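Local structure of Lmo0651 protein (Listeria monocytogenes serovar 1/2a, 6EP3) at residues I167-F170 with E174-E177; Y187-L190 with E196-R199. The protein probably acts as a GntR-family transcription factor that binds regulatory DNA, and controls expression of the Agr system of Listeria and mediates virulence. All blocks are in the same frame, centred on the assembly; numbering follows the deposited sequence.

How the contacts relate
Helix 173-192 takes part in both contacts, and together they illustrate how one helix is tied to the chain at each of its ends. Contact 1 comes first in the chain and holds the loop 167-170 against the first turn of the helix; contact 2 follows and packs the closing turns against the start of helix 195-219. Their centres lie 22 Å apart, with about 12 Å between nearest atoms, so they do not touch. Both fall in the FCD domain. Beside each lies a small molecule, probably left from crystallisation and bound to a residue that does not join the packing: ethanediol at Glu174 N in contact 1, sulfate at Arg199 in contact 2.

Contact 1 of 2, residues I167-F170 with E174-E177; sequences INMF and EIRE. With EDO (1,2-ethanediol), chain N.
Phe170 and Arg176 meet where the loop preceding helix 173-192 is fastened to the first turn of that helix, an example of a long side chain reaching back to the loop that precedes its helix. Arg176 NH1 donates to Phe170 O at 2.8 Å, with an N-H...O angle of 159°. The donor stands nearly in line with the C=O bond, and the oxygen lies close to the guanidinium plane, at its edge. A bend at chi3 (-50°) swings the guanidinium back toward this carbonyl, while the aliphatic part of the side chain passes alongside the phenylalanine: Arg176 CG rests 3.8 Å from Phe170 CB. The ring and guanidinium planes are 53° apart, and it is the aliphatic CG and CD that lie beside the phenylalanine. Ser121 takes the NE hydrogen, which further fixes the rotation of the group.

The tightly packed part of the contact is apolar. Ile175 points toward the loop, and its CD1 and CG2 both touch Met169 CG, each at 3.9 Å. CD1 also lies against the Met169 carbonyl oxygen, and CG2 also reaches Phe170 CD1, obliquely, at 4.0 Å. Met169 and Phe170 are buried, and both cross the isoleucine at about a right angle.

The solvent side is looser. Glu174 is exposed and takes no part in the packing; its backbone N donates to ethanediol O2 over 3.3 Å, and the same molecule also accepts from Val173 N.

Around this junction, helix 195-219 covers Met169 through Leu209, Gln212 and Leu216, and helix 126-142 supplies Tyr129 and His133, whose rings meet that of Phe170 edge-to-face. The contact thus sits between these two helices, at the start of helix 173-192.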
loop_
_atom_site.group_PDB
_atom_site.type_symbol
_atom_site.label_atom_id
_atom_site.label_comp_id
_atom_site.label_asym_id
_atom_site.label_seq_id
_atom_site.Cartn_x
_atom_site.Cartn_y
_atom_site.Cartn_z
ATOM N N ILE B 167 12.010 -15.825 -6.463
ATOM C CA ILE B 167 13.160 -15.567 -7.321
ATOM C C ILE B 167 13.732 -16.870 -7.866
ATOM O O ILE B 167 14.311 -16.889 -8.958
ATOM C CB ILE B 167 14.225 -14.760 -6.551
ATOM C CG1 ILE B 167 15.335 -14.284 -7.491
ATOM C CG2 ILE B 167 14.803 -15.582 -5.401
ATOM C CD1 ILE B 167 16.358 -13.392 -6.823
ATOM N N ASN B 168 13.562 -17.979 -7.137
ATOM C CA ASN B 168 14.075 -19.267 -7.598
ATOM C C ASN B 168 13.496 -19.659 -8.950
ATOM O O ASN B 168 14.141 -20.384 -9.716
ATOM C CB ASN B 168 13.783 -20.346 -6.554
ATOM C CG ASN B 168 14.544 -20.125 -5.262
ATOM O OD1 ASN B 168 15.354 -19.204 -5.156
ATOM N ND2 ASN B 168 14.276 -20.962 -4.265
ATOM N N MET B 169 12.282 -19.198 -9.251
ATOM C CA MET B 169 11.678 -19.427 -10.559
ATOM C C MET B 169 12.595 -18.968 -11.687
ATOM O O MET B 169 12.689 -19.623 -12.734
ATOM C CB MET B 169 10.336 -18.699 -10.611
ATOM C CG MET B 169 9.616 -18.705 -11.933
ATOM S SD MET B 169 8.185 -17.603 -11.830
ATOM C CE MET B 169 8.827 -16.286 -10.811
ATOM N N PHE B 170 13.297 -17.860 -11.485
ATOM C CA PHE B 170 14.180 -17.320 -12.506
ATOM C C PHE B 170 15.565 -17.963 -12.494
ATOM O O PHE B 170 16.457 -17.495 -13.209
ATOM C CB PHE B 170 14.282 -15.802 -12.345
ATOM C CG PHE B 170 12.969 -15.097 -12.520
ATOM C CD1 PHE B 170 12.296 -15.154 -13.731
ATOM C CD2 PHE B 170 12.394 -14.396 -11.472
ATOM C CE1 PHE B 170 11.084 -14.514 -13.901
ATOM C CE2 PHE B 170 11.179 -13.754 -11.634
ATOM C CZ PHE B 170 10.522 -13.813 -12.850
ATOM N N GLU B 174 15.335 -20.688 -19.274
ATOM C CA GLU B 174 14.182 -20.706 -20.166
ATOM C C GLU B 174 13.101 -19.747 -19.678
ATOM O O GLU B 174 12.548 -18.964 -20.461
ATOM C CB GLU B 174 13.645 -22.133 -20.279
ATOM C CG GLU B 174 12.642 -22.348 -21.392
ATOM C CD GLU B 174 12.304 -23.814 -21.586
ATOM O OE1 GLU B 174 11.241 -24.251 -21.097
ATOM O OE2 GLU B 174 13.104 -24.530 -22.223
ATOM N N ILE B 175 12.802 -19.779 -18.376
ATOM C CA ILE B 175 11.800 -18.874 -17.821
ATOM C C ILE B 175 12.272 -17.428 -17.918
ATOM O O ILE B 175 11.488 -16.526 -18.239
ATOM C CB ILE B 175 11.464 -19.266 -16.370
ATOM C CG1 ILE B 175 10.676 -20.574 -16.338
ATOM C CG2 ILE B 175 10.654 -18.176 -15.682
ATOM C CD1 ILE B 175 10.346 -21.032 -14.943
ATOM N N ARG B 176 13.558 -17.183 -17.650
ATOM C CA ARG B 176 14.073 -15.820 -17.756
ATOM C C ARG B 176 13.935 -15.289 -19.177
ATOM O O ARG B 176 13.500 -14.149 -19.389
ATOM C CB ARG B 176 15.534 -15.765 -17.312
ATOM C CG ARG B 176 15.730 -15.898 -15.825
ATOM C CD ARG B 176 16.997 -15.195 -15.377
ATOM N NE ARG B 176 18.160 -15.561 -16.180
ATOM C CZ ARG B 176 18.963 -16.585 -15.907
ATOM N NH1 ARG B 176 18.720 -17.354 -14.854
ATOM N NH2 ARG B 176 20.006 -16.839 -16.687
ATOM N N GLU B 177 14.300 -16.107 -20.168
ATOM C CA GLU B 177 14.241 -15.664 -21.556
ATOM C C GLU B 177 12.803 -15.480 -22.014
ATOM O O GLU B 177 12.503 -14.547 -22.767
ATOM C CB GLU B 177 14.972 -16.656 -22.457
ATOM C CG GLU B 177 16.480 -16.607 -22.302
ATOM C CD GLU B 177 17.188 -17.641 -23.146
ATOM O OE1 GLU B 177 16.501 -18.478 -23.770
ATOM O OE2 GLU B 177 18.434 -17.610 -23.189
HETATM C C1 EDO N . 17.963 -24.207 -17.232
HETATM O O1 EDO N . 18.110 -22.806 -16.979
HETATM C C2 EDO N . 16.486 -24.531 -17.421
HETATM O O2 EDO N . 15.984 -23.803 -18.547
#

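Contact 2 of 2, residues Y187-L190 with E196-R199; sequences YELL and ELAR. With SO4 (sulfate ion), chain P.
Leu189 packs against Leu197 and Ala198 in a helical hairpin, in which helices 173-192 and 195-219 are joined by a very short turn within the all-helical FCD domain. The nearest CA atoms are those of Leu189 and Ala198, 5.3 Å apart, an approach close enough to illustrate how a small residue lets two helices come together near their connection.

The interactions across the pair are apolar. Leu189 CB meets Ala198 CB at 3.8 Å, while the leucine's branches go on to Leu197: CD1 lies over its backbone, 3.6 Å from Leu197 C, and CD2 is 4.1 Å from Leu197 CD1. On the buried side, Leu190 sends CD2 to within 3.7 Å of Ala198 CB, although its CB does not point that way; CG set anti to the carbonyl carbon (chi1 -73°) carries the branch there. The methyl of Ala198 thus receives both leucines. Leu190 continues inward onto Ile95 of helix 77-101 and Leu107 and Leu110 of helix 107-123, whereas Leu197 is exposed at the outer margin.

Charged interactions belong to the far side of helix 195-219, where Arg199 points away from Leu189 and Leu190. Its NH2 forms a salt bridge with Asp92 of helix 77-101, and its NH1 has a long, charge-only pairing with Glu196 OE2, which lies well out of the guanidinium plane. The guanidinium turns its edge to the sulfate, in plane, with two nearly straight bonds, Arg199 NH1 to sulfate O4 at 2.8 Å and Arg199 NH2 to sulfate O3 at 2.9 Å.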
loop_
_atom_site.group_PDB
_atom_site.type_symbol
_atom_site.label_atom_id
_atom_site.label_comp_id
_atom_site.label_asym_id
_atom_site.label_seq_id
_atom_site.Cartn_x
_atom_site.Cartn_y
_atom_site.Cartn_z
ATOM N N TYR B 187 6.434 -4.013 -24.587
ATOM C CA TYR B 187 6.988 -2.736 -25.030
ATOM C C TYR B 187 6.610 -2.450 -26.480
ATOM O O TYR B 187 6.215 -1.331 -26.825
ATOM C CB TYR B 187 8.509 -2.721 -24.872
ATOM C CG TYR B 187 9.163 -1.654 -25.726
ATOM C CD1 TYR B 187 9.180 -0.328 -25.312
ATOM C CD2 TYR B 187 9.730 -1.964 -26.958
ATOM C CE1 TYR B 187 9.758 0.656 -26.087
ATOM C CE2 TYR B 187 10.306 -0.983 -27.747
ATOM C CZ TYR B 187 10.319 0.324 -27.303
ATOM O OH TYR B 187 10.893 1.306 -28.077
ATOM N N GLU B 188 6.755 -3.452 -27.351
ATOM C CA GLU B 188 6.504 -3.242 -28.772
ATOM C C GLU B 188 5.033 -2.970 -29.045
ATOM O O GLU B 188 4.699 -2.085 -29.841
ATOM C CB GLU B 188 6.983 -4.453 -29.574
ATOM C CG GLU B 188 8.478 -4.468 -29.832
ATOM C CD GLU B 188 8.924 -5.669 -30.642
ATOM O OE1 GLU B 188 8.069 -6.310 -31.290
ATOM O OE2 GLU B 188 10.134 -5.973 -30.627
ATOM N N LEU B 189 4.138 -3.715 -28.397
ATOM C CA LEU B 189 2.716 -3.465 -28.592
ATOM C C LEU B 189 2.338 -2.079 -28.096
ATOM O O LEU B 189 1.590 -1.359 -28.768
ATOM C CB LEU B 189 1.888 -4.541 -27.896
ATOM C CG LEU B 189 2.035 -5.940 -28.493
ATOM C CD1 LEU B 189 1.406 -6.973 -27.579
ATOM C CD2 LEU B 189 1.418 -6.004 -29.881
ATOM N N LEU B 190 2.894 -1.659 -26.955
ATOM C CA LEU B 190 2.619 -0.314 -26.470
ATOM C C LEU B 190 3.126 0.734 -27.450
ATOM O O LEU B 190 2.424 1.706 -27.750
ATOM C CB LEU B 190 3.256 -0.112 -25.095
ATOM C CG LEU B 190 2.582 -0.826 -23.922
ATOM C CD1 LEU B 190 3.313 -0.526 -22.626
ATOM C CD2 LEU B 190 1.116 -0.432 -23.823
ATOM N N GLU B 196 -4.972 -3.190 -26.352
ATOM C CA GLU B 196 -5.635 -4.403 -25.891
ATOM C C GLU B 196 -4.712 -5.608 -26.015
ATOM O O GLU B 196 -4.693 -6.484 -25.140
ATOM C CB GLU B 196 -6.927 -4.620 -26.677
ATOM C CG GLU B 196 -7.866 -3.427 -26.632
ATOM C CD GLU B 196 -8.110 -2.924 -25.219
ATOM O OE1 GLU B 196 -7.479 -1.917 -24.827
ATOM O OE2 GLU B 196 -8.934 -3.534 -24.503
ATOM N N LEU B 197 -3.923 -5.658 -27.090
ATOM C CA LEU B 197 -2.959 -6.741 -27.245
ATOM C C LEU B 197 -1.895 -6.685 -26.158
ATOM O O LEU B 197 -1.515 -7.720 -25.598
ATOM C CB LEU B 197 -2.319 -6.672 -28.633
ATOM C CG LEU B 197 -2.909 -7.612 -29.687
ATOM C CD1 LEU B 197 -2.225 -7.415 -31.029
ATOM C CD2 LEU B 197 -2.791 -9.058 -29.237
ATOM N N ALA B 198 -1.417 -5.481 -25.830
ATOM C CA ALA B 198 -0.453 -5.344 -24.742
ATOM C C ALA B 198 -1.049 -5.792 -23.413
ATOM O O ALA B 198 -0.378 -6.446 -22.607
ATOM C CB ALA B 198 0.036 -3.898 -24.655
ATOM N N ARG B 199 -2.313 -5.453 -23.165
ATOM C CA ARG B 199 -2.931 -5.835 -21.902
ATOM C C ARG B 199 -3.112 -7.345 -21.813
ATOM O O ARG B 199 -2.867 -7.948 -20.759
ATOM C CB ARG B 199 -4.266 -5.117 -21.732
ATOM C CG ARG B 199 -4.132 -3.615 -21.608
ATOM C CD ARG B 199 -5.492 -2.951 -21.638
ATOM N NE ARG B 199 -6.210 -3.155 -20.388
ATOM C CZ ARG B 199 -7.455 -2.748 -20.175
ATOM N NH1 ARG B 199 -8.117 -2.117 -21.135
ATOM N NH2 ARG B 199 -8.036 -2.969 -19.006
HETATM S S SO4 P . -11.452 -1.130 -19.493
HETATM O O1 SO4 P . -12.568 -2.053 -19.681
HETATM O O2 SO4 P . -11.961 0.185 -19.118
HETATM O O3 SO4 P . -10.579 -1.631 -18.436
HETATM O O4 SO4 P . -10.702 -1.020 -20.740
#